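ErfK/YbiS/YcfS/YnhG family protein (Xylanimonas cellulosilytica, PDB 4LPQ) probably acts as a peptidoglycan L,D-transpeptidase in cell-wall biogenesis, this piece joining a putative peptidoglycan-binding domain to a YkuD-type catalytic domain. Local coordinates at residues A[24-27]-A[28-32]; A[39-42]-A[43-47]; A[66-69]-A[70-74]; A[99-103]-A[104-108]; A[187-190]-A[191-194]. One frame throughout, in Å; residues are numbered along the deposited sequence.

Contact 1. Residues A[24-27]-A[28-32]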
# COMPACT_ATOMS: atom_id res chain seq x y z
N GLN A 24 5.16 15.97 2.64
CA GLN A 24 3.94 15.35 3.04
C GLN A 24 2.79 15.96 2.23
O GLN A 24 1.88 15.24 1.79
CB GLN A 24 3.68 15.57 4.52
CG GLN A 24 4.66 14.82 5.38
CD GLN A 24 4.62 15.30 6.84
OE1 GLN A 24 4.42 16.49 7.14
NE2 GLN A 24 4.84 14.37 7.78
N GLN A 25 2.78 17.30 2.07
CA GLN A 25 1.73 17.92 1.31
C GLN A 25 1.73 17.52 -0.16
O GLN A 25 0.68 17.33 -0.78
CB GLN A 25 1.74 19.41 1.49
CG GLN A 25 0.47 20.03 1.02
CD GLN A 25 -0.78 19.58 1.74
OE1 GLN A 25 -0.94 19.67 2.98
NE2 GLN A 25 -1.71 19.06 0.94
N ARG A 26 2.92 17.39 -0.75
CA ARG A 26 3.01 16.98 -2.12
C ARG A 26 2.51 15.53 -2.36
O ARG A 26 1.73 15.27 -3.29
CB ARG A 26 4.45 17.12 -2.58
CG ARG A 26 4.72 16.72 -4.01
CD ARG A 26 3.90 17.57 -4.97
NE ARG A 26 4.38 17.38 -6.31
CZ ARG A 26 3.73 17.74 -7.41
NH1 ARG A 26 2.51 18.29 -7.32
NH2 ARG A 26 4.22 17.56 -8.63
N LEU A 27 2.91 14.63 -1.44
CA LEU A 27 2.38 13.29 -1.46
C LEU A 27 0.87 13.27 -1.38
O LEU A 27 0.19 12.58 -2.16
CB LEU A 27 3.00 12.45 -0.35
CG LEU A 27 4.48 12.13 -0.52
CD1 LEU A 27 5.06 11.65 0.76
CD2 LEU A 27 4.70 11.09 -1.63
N MSE A 28 0.37 14.06 -0.43
CA MSE A 28 -1.11 14.14 -0.26
C MSE A 28 -1.74 14.60 -1.56
O MSE A 28 -2.76 14.02 -2.03
CB MSE A 28 -1.41 15.05 0.91
CG MSE A 28 -2.90 14.94 1.33
SE MSE A 28 -3.38 16.14 2.75
CE MSE A 28 -2.11 15.52 4.09
N ASP A 29 -1.20 15.68 -2.13
CA ASP A 29 -1.76 16.26 -3.36
C ASP A 29 -1.78 15.28 -4.51
O ASP A 29 -2.71 15.27 -5.37
CB ASP A 29 -0.97 17.52 -3.79
CG ASP A 29 -1.11 18.68 -2.79
OD1 ASP A 29 -2.03 18.72 -1.96
OD2 ASP A 29 -0.29 19.64 -3.01
N LEU A 30 -0.75 14.43 -4.61
CA LEU A 30 -0.62 13.47 -5.67
C LEU A 30 -1.40 12.19 -5.42
O LEU A 30 -1.39 11.31 -6.32
CB LEU A 30 0.84 13.16 -5.91
CG LEU A 30 1.71 14.27 -6.48
CD1 LEU A 30 3.17 13.80 -6.50
CD2 LEU A 30 1.27 14.65 -7.85
N GLY A 31 -2.02 12.04 -4.27
CA GLY A 31 -2.84 10.88 -3.98
C GLY A 31 -2.21 9.72 -3.28
O GLY A 31 -2.83 8.69 -3.09
N TYR A 32 -0.96 9.91 -2.83
CA TYR A 32 -0.31 8.88 -2.04
C TYR A 32 -0.89 8.98 -0.64
O TYR A 32 -0.97 10.06 -0.08
CB TYR A 32 1.21 9.10 -2.06
CG TYR A 32 1.72 8.83 -3.46
CD1 TYR A 32 1.70 9.82 -4.44
CD2 TYR A 32 2.12 7.56 -3.88
CE1 TYR A 32 2.07 9.56 -5.72
CE2 TYR A 32 2.46 7.27 -5.20
CZ TYR A 32 2.45 8.29 -6.14
OH TYR A 32 2.85 7.99 -7.40
O HOH W 1 1.10 19.78 -5.24
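Tyr32 N reaches back to Leu27 O (3.0 Å) where helix 18-30 gives out, and with Gly31 N bonded to Met28 O this makes a Schellman motif, Gly31 turning the chain at a positive phi of 93°. Ahead of it, in this helix of the putative peptidoglycan-binding domain, Gln24, Gln25 and Arg26 pass their carbonyls to Met28 N, Asp29 N and Leu30 N in regular i to i+4 order. The side chains keep the same spacing. Gln25 sends CG anti to the backbone N (chi1 -164°) and bends at the next bond, which lays its amide along the helix, where NE2 donates to Asp29 OD1 at 2.9 Å. That oxygen lies in the amide plane of Gln25, yet the donor comes from above the carboxylate, the two planes standing 43° apart. The selenium SE of Met28 sits 3.8 Å from the same NE2. With an alanine in place of Gln25, Asp29 OD1 would probably be left without its amide donor and the carboxylate would turn more easily. On the next strip, Leu30 CD2 covers one face of the Arg26 guanidinium, whose NH2 bonds to Leu72 O in helix 66-74. Leu27 CD2 meets Tyr32 CB at 4.0 Å. The charged ends of Arg26 and Asp29 do not touch; one water joins them, accepting from Arg26 NH1 at 2.9 Å and donating to Asp29 OD2 at 2.6 Å.

Contact 2. Residues A[39-42]-A[43-47]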
# COMPACT_ATOMS: atom_id res chain seq x y z
N GLY A 39 5.00 18.04 9.37
CA GLY A 39 6.42 18.29 9.39
C GLY A 39 7.25 17.26 10.13
O GLY A 39 8.50 17.44 10.21
N ASP A 40 6.65 16.17 10.58
CA ASP A 40 7.40 15.10 11.24
C ASP A 40 7.33 13.81 10.42
O ASP A 40 6.25 13.29 10.19
CB ASP A 40 6.82 14.82 12.60
CG ASP A 40 7.03 15.97 13.56
OD1 ASP A 40 7.96 16.79 13.46
OD2 ASP A 40 6.27 16.08 14.58
N TYR A 41 8.47 13.32 9.97
CA TYR A 41 8.51 12.11 9.14
C TYR A 41 8.53 10.89 10.05
O TYR A 41 9.59 10.42 10.48
CB TYR A 41 9.66 12.19 8.21
CG TYR A 41 9.78 11.16 7.12
CD1 TYR A 41 9.37 9.86 7.29
CD2 TYR A 41 10.36 11.48 5.90
CE1 TYR A 41 9.63 8.87 6.35
CE2 TYR A 41 10.63 10.54 4.93
CZ TYR A 41 10.25 9.24 5.15
OH TYR A 41 10.50 8.25 4.21
N GLY A 42 7.33 10.41 10.38
CA GLY A 42 7.11 9.23 11.12
C GLY A 42 6.64 8.05 10.33
O GLY A 42 6.87 7.98 9.11
N TRP A 43 6.03 7.09 11.01
CA TRP A 43 5.62 5.85 10.38
C TRP A 43 4.67 6.02 9.21
O TRP A 43 4.77 5.33 8.18
CB TRP A 43 5.07 4.89 11.44
CG TRP A 43 4.89 3.50 11.08
CD1 TRP A 43 5.70 2.46 11.35
CD2 TRP A 43 3.73 2.93 10.46
NE1 TRP A 43 5.19 1.27 10.86
CE2 TRP A 43 3.96 1.55 10.32
CE3 TRP A 43 2.54 3.47 9.94
CZ2 TRP A 43 3.07 0.69 9.72
CZ3 TRP A 43 1.60 2.58 9.38
CH2 TRP A 43 1.92 1.22 9.25
N ALA A 44 3.67 6.91 9.42
CA ALA A 44 2.66 7.12 8.41
C ALA A 44 3.26 7.74 7.14
O ALA A 44 2.96 7.36 6.01
CB ALA A 44 1.54 7.97 8.96
N THR A 45 4.16 8.68 7.36
CA THR A 45 4.86 9.27 6.25
C THR A 45 5.73 8.27 5.52
O THR A 45 5.82 8.24 4.29
CB THR A 45 5.70 10.52 6.70
OG1 THR A 45 4.83 11.50 7.22
CG2 THR A 45 6.48 11.13 5.56
N GLN A 46 6.35 7.36 6.30
CA GLN A 46 7.13 6.30 5.69
C GLN A 46 6.34 5.49 4.73
O GLN A 46 6.83 5.13 3.64
CB GLN A 46 7.76 5.43 6.80
CG GLN A 46 8.67 4.34 6.29
CD GLN A 46 9.90 4.98 5.84
OE1 GLN A 46 10.86 5.02 6.53
NE2 GLN A 46 9.89 5.46 4.61
N GLN A 47 5.13 5.10 5.10
CA GLN A 47 4.29 4.32 4.22
C GLN A 47 4.06 5.05 2.88
O GLN A 47 4.13 4.45 1.82
CB GLN A 47 2.95 3.98 4.87
CG GLN A 47 3.05 3.02 6.05
CD GLN A 47 3.43 1.63 5.57
OE1 GLN A 47 4.55 1.09 6.01
NE2 GLN A 47 2.64 1.06 4.79
O HOH W 2 13.05 7.00 5.66
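Gly42 holds the N-cap position of helix 43-56, and its carbonyl starts the helix by accepting Gln46 N at 2.9 Å, with the donor in the carbonyl plane. Just before it, Tyr41 is the centre of an inverse gamma turn that swings the chain into the helix. Its ring then folds back over the first turn, because chi1 of -171° sets CG beside its own carbonyl carbon. Thr45 CG2 comes up under one face of that ring, 3.7 Å from the centroid of Tyr41 and 16° off the normal, a CH-pi contact. The other branch of Thr45, OG1, is hydrogen-bonded to Gln24 NE2 in helix 18-30. Gln46 bends at chi2 to bring its amide to the phenol edge, NE2 standing 2.9 Å from Tyr41 OH in the plane of the ring, while the amide itself is turned 73° to it. A water bridges the same two groups, giving a hydrogen bond to Gln46 OE1 at 3.1 Å and meeting Tyr41 OH at 3.2 Å. A glycine cannot cap with a side chain; the ring of the preceding residue packs against Thr45 and Gln46 in the first turn, at the start of the second helix of the putative peptidoglycan-binding domain, with Gly42 as its N-cap.

Contact 3. Residues A[66-69]-A[70-74]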
# COMPACT_ATOMS: atom_id res chain seq x y z
N PRO A 66 17.97 13.27 -4.48
CA PRO A 66 17.78 14.00 -5.76
C PRO A 66 16.82 13.30 -6.75
O PRO A 66 15.94 13.93 -7.37
CB PRO A 66 19.21 14.08 -6.31
CG PRO A 66 20.05 14.23 -5.05
CD PRO A 66 19.39 13.30 -4.08
N GLN A 67 16.97 11.97 -6.92
CA GLN A 67 16.14 11.26 -7.87
C GLN A 67 14.68 11.20 -7.46
O GLN A 67 13.78 11.36 -8.30
CB GLN A 67 16.73 9.90 -8.12
CG GLN A 67 16.08 9.13 -9.27
CD GLN A 67 16.63 7.76 -9.49
OE1 GLN A 67 17.13 7.12 -8.60
NE2 GLN A 67 16.47 7.29 -10.70
N THR A 68 14.45 10.91 -6.18
CA THR A 68 13.08 10.91 -5.68
C THR A 68 12.43 12.27 -5.79
O THR A 68 11.28 12.40 -6.21
CB THR A 68 13.00 10.29 -4.25
OG1 THR A 68 13.47 8.96 -4.26
CG2 THR A 68 11.58 10.29 -3.75
N GLN A 69 13.18 13.31 -5.48
CA GLN A 69 12.68 14.66 -5.59
C GLN A 69 12.30 14.97 -7.04
O GLN A 69 11.29 15.61 -7.27
CB GLN A 69 13.72 15.66 -5.07
CG GLN A 69 13.27 17.08 -5.15
CD GLN A 69 12.19 17.34 -4.15
OE1 GLN A 69 12.27 16.93 -3.00
NE2 GLN A 69 11.17 18.05 -4.59
N ALA A 70 13.12 14.53 -7.99
CA ALA A 70 12.78 14.75 -9.37
C ALA A 70 11.45 14.13 -9.75
O ALA A 70 10.64 14.72 -10.47
CB ALA A 70 13.91 14.28 -10.29
N ALA A 71 11.22 12.91 -9.25
CA ALA A 71 9.96 12.23 -9.56
C ALA A 71 8.78 12.95 -8.87
O ALA A 71 7.67 13.03 -9.43
CB ALA A 71 10.10 10.77 -9.17
N LEU A 72 8.99 13.43 -7.65
CA LEU A 72 7.97 14.19 -6.96
C LEU A 72 7.59 15.42 -7.77
O LEU A 72 6.42 15.77 -7.94
CB LEU A 72 8.43 14.54 -5.56
CG LEU A 72 8.36 13.45 -4.56
CD1 LEU A 72 9.19 13.78 -3.38
CD2 LEU A 72 6.91 13.12 -4.15
N ASP A 73 8.62 16.13 -8.23
CA ASP A 73 8.40 17.36 -9.01
C ASP A 73 7.68 17.03 -10.33
O ASP A 73 6.85 17.86 -10.80
CB ASP A 73 9.68 18.06 -9.29
CG ASP A 73 10.25 18.78 -8.01
OD1 ASP A 73 9.58 18.97 -7.03
OD2 ASP A 73 11.37 19.26 -8.06
N ALA A 74 8.00 15.87 -10.93
CA ALA A 74 7.33 15.46 -12.15
C ALA A 74 5.85 15.03 -11.85
O ALA A 74 5.04 14.92 -12.78
CB ALA A 74 8.05 14.29 -12.82
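Thr68 and Leu72 form the packed strip of helix 66-74, the third helix of the putative peptidoglycan-binding domain, whereas Gln69 and Asp73, one residue further on each, form its solvent-exposed one. On the packed side the methyls Thr68 CG2 and Leu72 CD1 approach to 4.2 Å, and Thr68 O accepts Leu72 N at 2.9 Å. Leu72 sets CG beside its own backbone N (chi1 -77°), which brings that carbon to 3.5 Å from Thr68 O, laying the side chain back along the preceding turn. Phe52 of helix 43-56 receives Thr68, Ala71 and Leu72 together, and Leu23 and Leu27 of helix 18-30 close over Leu72. The threonine hydroxyl, the polar atom on this side, is met by Gln53 NE2.

The opposite character begins with Ala70, whose CB lies against the preceding backbone, 3.5 Å from Gln67 O. Next to it Gln69, bent at chi2, turns its amide toward the C terminus, where NE2 donates to Asp73 OD1 at 3.1 Å. The bond is not straight, 137° at the hydrogen, and NE2 stands above the carboxylate plane, 51° out of it. Both residues are exposed and touch a crystal neighbour, which may influence how they lie.

The chemistry implies a division of labour: methyl groups and a hydroxyl with an internal partner fix the helix to its neighbours, while the amide-carboxylate pair spans one turn at the surface, where water could readily take over either partner.

Contact 4. Residues A[99-103]-A[104-108]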
# COMPACT_ATOMS: atom_id res chain seq x y z
N ALA A 99 -6.56 2.57 -5.38
CA ALA A 99 -8.01 2.74 -5.28
C ALA A 99 -8.31 3.57 -6.53
O ALA A 99 -7.91 4.72 -6.65
CB ALA A 99 -8.34 3.46 -4.01
N VAL A 100 -9.05 2.96 -7.43
CA VAL A 100 -9.31 3.52 -8.79
C VAL A 100 -10.82 3.74 -8.99
O VAL A 100 -11.63 2.90 -8.61
CB VAL A 100 -8.76 2.58 -9.89
CG1 VAL A 100 -8.88 3.22 -11.27
CG2 VAL A 100 -7.29 2.14 -9.63
N GLU A 101 -11.18 4.88 -9.54
CA GLU A 101 -12.58 5.17 -9.92
C GLU A 101 -12.63 5.74 -11.31
O GLU A 101 -11.99 6.74 -11.63
CB GLU A 101 -13.22 6.14 -9.00
CG GLU A 101 -13.44 5.69 -7.61
CD GLU A 101 -14.23 6.77 -6.82
OE1 GLU A 101 -13.74 7.19 -5.75
OE2 GLU A 101 -15.19 7.28 -7.37
N ASP A 102 -13.31 5.07 -12.23
CA ASP A 102 -13.49 5.56 -13.59
C ASP A 102 -12.15 5.82 -14.29
O ASP A 102 -11.95 6.86 -14.95
CB ASP A 102 -14.45 6.74 -13.63
CG ASP A 102 -15.88 6.34 -13.23
OD1 ASP A 102 -16.25 5.16 -13.41
OD2 ASP A 102 -16.61 7.29 -12.81
N GLY A 103 -11.21 4.89 -14.09
CA GLY A 103 -9.88 4.95 -14.71
C GLY A 103 -8.96 6.01 -14.14
O GLY A 103 -7.86 6.28 -14.73
N ARG A 104 -9.32 6.64 -13.04
CA ARG A 104 -8.50 7.65 -12.35
C ARG A 104 -8.07 7.03 -11.01
O ARG A 104 -8.88 6.54 -10.22
CB ARG A 104 -9.36 8.92 -12.05
CG ARG A 104 -8.65 10.01 -11.19
CD ARG A 104 -9.55 11.25 -10.84
NE ARG A 104 -10.85 11.10 -10.10
CZ ARG A 104 -11.06 11.17 -8.77
NH1 ARG A 104 -10.05 11.36 -7.92
NH2 ARG A 104 -12.30 11.01 -8.28
N VAL A 105 -6.79 7.14 -10.69
CA VAL A 105 -6.30 6.71 -9.38
C VAL A 105 -6.76 7.73 -8.37
O VAL A 105 -6.40 8.95 -8.46
CB VAL A 105 -4.76 6.60 -9.39
CG1 VAL A 105 -4.23 6.29 -8.05
CG2 VAL A 105 -4.37 5.55 -10.40
N VAL A 106 -7.42 7.26 -7.34
CA VAL A 106 -7.86 8.08 -6.23
C VAL A 106 -6.81 8.11 -5.11
O VAL A 106 -6.48 9.17 -4.57
CB VAL A 106 -9.26 7.63 -5.70
CG1 VAL A 106 -9.71 8.44 -4.49
CG2 VAL A 106 -10.27 7.70 -6.81
N ARG A 107 -6.27 6.92 -4.81
CA ARG A 107 -5.17 6.82 -3.85
C ARG A 107 -4.24 5.72 -4.24
O ARG A 107 -4.61 4.69 -4.83
CB ARG A 107 -5.58 6.50 -2.36
CG ARG A 107 -6.31 7.53 -1.56
CD ARG A 107 -5.55 8.82 -1.29
NE ARG A 107 -6.39 9.65 -0.42
CZ ARG A 107 -7.38 10.42 -0.89
NH1 ARG A 107 -7.68 10.48 -2.17
NH2 ARG A 107 -8.17 11.09 -0.07
N ILE A 108 -2.96 5.95 -3.90
CA ILE A 108 -1.92 4.95 -3.98
C ILE A 108 -1.54 4.59 -2.54
O ILE A 108 -1.20 5.51 -1.78
CB ILE A 108 -0.66 5.45 -4.73
CG1 ILE A 108 -0.98 6.03 -6.10
CG2 ILE A 108 0.34 4.28 -4.83
CD1 ILE A 108 -1.25 7.49 -6.12
O HOH W 3 -12.99 9.48 -11.14
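Glu101 turns its CG beside the backbone N (chi1 -67°) and then runs out straight, which carries the chain across Val106 until OE1 lies 3.7 Å from Val106 CG2. Arg104 starts the opposite way, CG anti to the backbone N, stays extended and bends only at chi3 (58°), bringing one face of its guanidinium onto that same methyl. The two charged ends flank the valine without meeting, Glu101 OE1 and Arg104 NH2 being 4.8 Å apart. The backbone beneath is a beta hairpin of strands 96-101 and 104-110 in the catalytic domain. A type I' turn joins them, with Asp102 and Gly103 both at positive phi, and Glu101 and Arg104 close it as a hydrogen-bonded pair, Glu101 N to Arg104 O being 2.9 Å. Further down, Val106 and Arg107 both face Ala99, a classic beta bulge: Ala99 O takes Val106 N at 2.7 Å and, weakly, Arg107 N at 3.3 Å. Val100 and Val105, a non-hydrogen-bonded pair, turn to the other face of the sheet and rest on Pro80. Glu101 OE1 is held by Trp196 NE1 of helix 186-196. Water links the turn to the arginine, donating to Glu101 O and accepting from Arg104 NE at 2.9 Å. The bulge thus puts an apolar valine where charged chains can lean on it, while any attraction between acid and base probably acts at a distance.

Contact 5. Residues A[187-190]-A[191-194]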
# COMPACT_ATOMS: atom_id res chain seq x y z
N ALA A 187 -4.60 2.45 8.93
CA ALA A 187 -5.19 3.69 8.50
C ALA A 187 -5.69 3.62 7.06
O ALA A 187 -6.75 4.12 6.73
CB ALA A 187 -4.24 4.81 8.72
N ALA A 188 -4.86 3.06 6.19
CA ALA A 188 -5.26 2.91 4.79
C ALA A 188 -6.49 1.99 4.72
O ALA A 188 -7.41 2.27 3.96
CB ALA A 188 -4.12 2.37 3.91
N MSE A 189 -6.52 0.94 5.49
CA MSE A 189 -7.64 -0.01 5.46
C MSE A 189 -8.91 0.75 5.95
O MSE A 189 -9.97 0.57 5.34
CB MSE A 189 -7.34 -1.22 6.33
CG MSE A 189 -8.26 -2.36 5.95
SE MSE A 189 -7.71 -3.09 4.18
CE MSE A 189 -9.42 -3.76 3.57
N ASN A 190 -8.80 1.57 6.98
CA ASN A 190 -9.92 2.30 7.47
C ASN A 190 -10.45 3.26 6.43
O ASN A 190 -11.67 3.40 6.26
CB ASN A 190 -9.58 3.04 8.79
CG ASN A 190 -9.28 2.11 9.95
OD1 ASN A 190 -9.73 0.97 10.00
ND2 ASN A 190 -8.52 2.65 10.90
N TRP A 191 -9.54 3.89 5.71
CA TRP A 191 -9.90 4.77 4.64
C TRP A 191 -10.68 4.03 3.54
O TRP A 191 -11.76 4.50 3.08
CB TRP A 191 -8.72 5.54 4.08
CG TRP A 191 -9.05 6.47 2.96
CD1 TRP A 191 -9.54 7.74 3.11
CD2 TRP A 191 -9.08 6.19 1.55
NE1 TRP A 191 -9.82 8.27 1.85
CE2 TRP A 191 -9.56 7.33 0.89
CE3 TRP A 191 -8.70 5.08 0.78
CZ2 TRP A 191 -9.71 7.38 -0.49
CZ3 TRP A 191 -8.85 5.11 -0.58
CH2 TRP A 191 -9.34 6.28 -1.24
N LEU A 192 -10.19 2.88 3.10
CA LEU A 192 -10.85 2.04 2.12
C LEU A 192 -12.25 1.70 2.59
O LEU A 192 -13.19 1.81 1.79
CB LEU A 192 -10.04 0.79 1.88
CG LEU A 192 -8.75 0.97 1.10
CD1 LEU A 192 -7.90 -0.31 1.15
CD2 LEU A 192 -8.99 1.40 -0.33
N TRP A 193 -12.44 1.27 3.85
CA TRP A 193 -13.73 0.90 4.36
C TRP A 193 -14.68 2.06 4.47
O TRP A 193 -15.85 1.98 4.08
CB TRP A 193 -13.60 0.21 5.70
CG TRP A 193 -13.33 -1.21 5.76
CD1 TRP A 193 -12.08 -1.82 5.57
CD2 TRP A 193 -14.23 -2.25 6.17
NE1 TRP A 193 -12.19 -3.15 5.81
CE2 TRP A 193 -13.48 -3.46 6.19
CE3 TRP A 193 -15.54 -2.29 6.55
CZ2 TRP A 193 -14.00 -4.66 6.60
CZ3 TRP A 193 -16.06 -3.47 6.94
CH2 TRP A 193 -15.29 -4.65 6.99
N ASP A 194 -14.22 3.12 5.13
CA ASP A 194 -15.10 4.11 5.77
C ASP A 194 -15.24 5.40 5.00
O ASP A 194 -16.22 6.07 5.12
CB ASP A 194 -14.66 4.41 7.18
CG ASP A 194 -14.64 3.24 8.11
OD1 ASP A 194 -15.42 2.28 7.90
OD2 ASP A 194 -13.78 3.29 9.06
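Met189 and Trp193, one turn apart on helix 186-196 of the YkuD-type catalytic domain, carry the main side-chain contact of this amphipathic stretch. The hydrogen bonds across it are backbone ones: Ala187, Ala188, Met189 and Asn190 give their carbonyls to the amides four residues on, the last of them, Asn190 O to Asp194 N, at 2.8 Å, although the helix widens into a pi-type turn at 191-194.

The apolar contacts start from Met189, a selenomethionine here. Its CG stands anti to the backbone N (chi1 -161°) and the chain then bends at chi2, which swings CE against the pyrrole side of the indole, 3.6 Å from Trp193 NE1. Its SE meets Leu192 CD1 at 4.1 Å, the two chains slanting past each other. Met189 also lies about 5 Å, side chain to side chain, from His167, predicted to be the proton donor/acceptor of the active site.

Polar and cation-pi partners tie the outer strip to the sheet. Arg156 gives a salt bridge to Asp194 OD1 and a hydrogen bond to Asn190 OD1, while its carbonyl O receives Trp193 NE1; Arg156 and Lys158 also make cation-pi contacts with Trp193. Within the helix, Trp191 stacks on Trp196. With a leucine in place of Trp193, Arg156 O would probably lose its indole donor and the Met189 methyl the NE1-CD1 side it packs against. The indole edge also leans on the helix itself: near the ring plane, Trp193 CD1 lies 3.2 Å from Met189 O.

From the N terminus the contacts follow in series, and none nests in or crosses another. Contact 1 finishes helix 18-30, contact 2 opens helix 43-56 after the intervening loop, and contact 3 spans helix 66-74; together they cover the three helices of the putative peptidoglycan-binding domain. Gln24 joins contact 1 to contact 2, and Arg26 with Leu27 joins it to contact 3. Contact 4 closes a hairpin of the catalytic domain, where Gly31 O bonds Ile108 N and so ties the two domains through contact 1. Contact 5, on helix 186-196, reaches contact 4 through Trp191, which packs on Ala99, Val106 and Arg107. Contacts 3 and 5 lie farthest apart, their centres about 28 Å from each other.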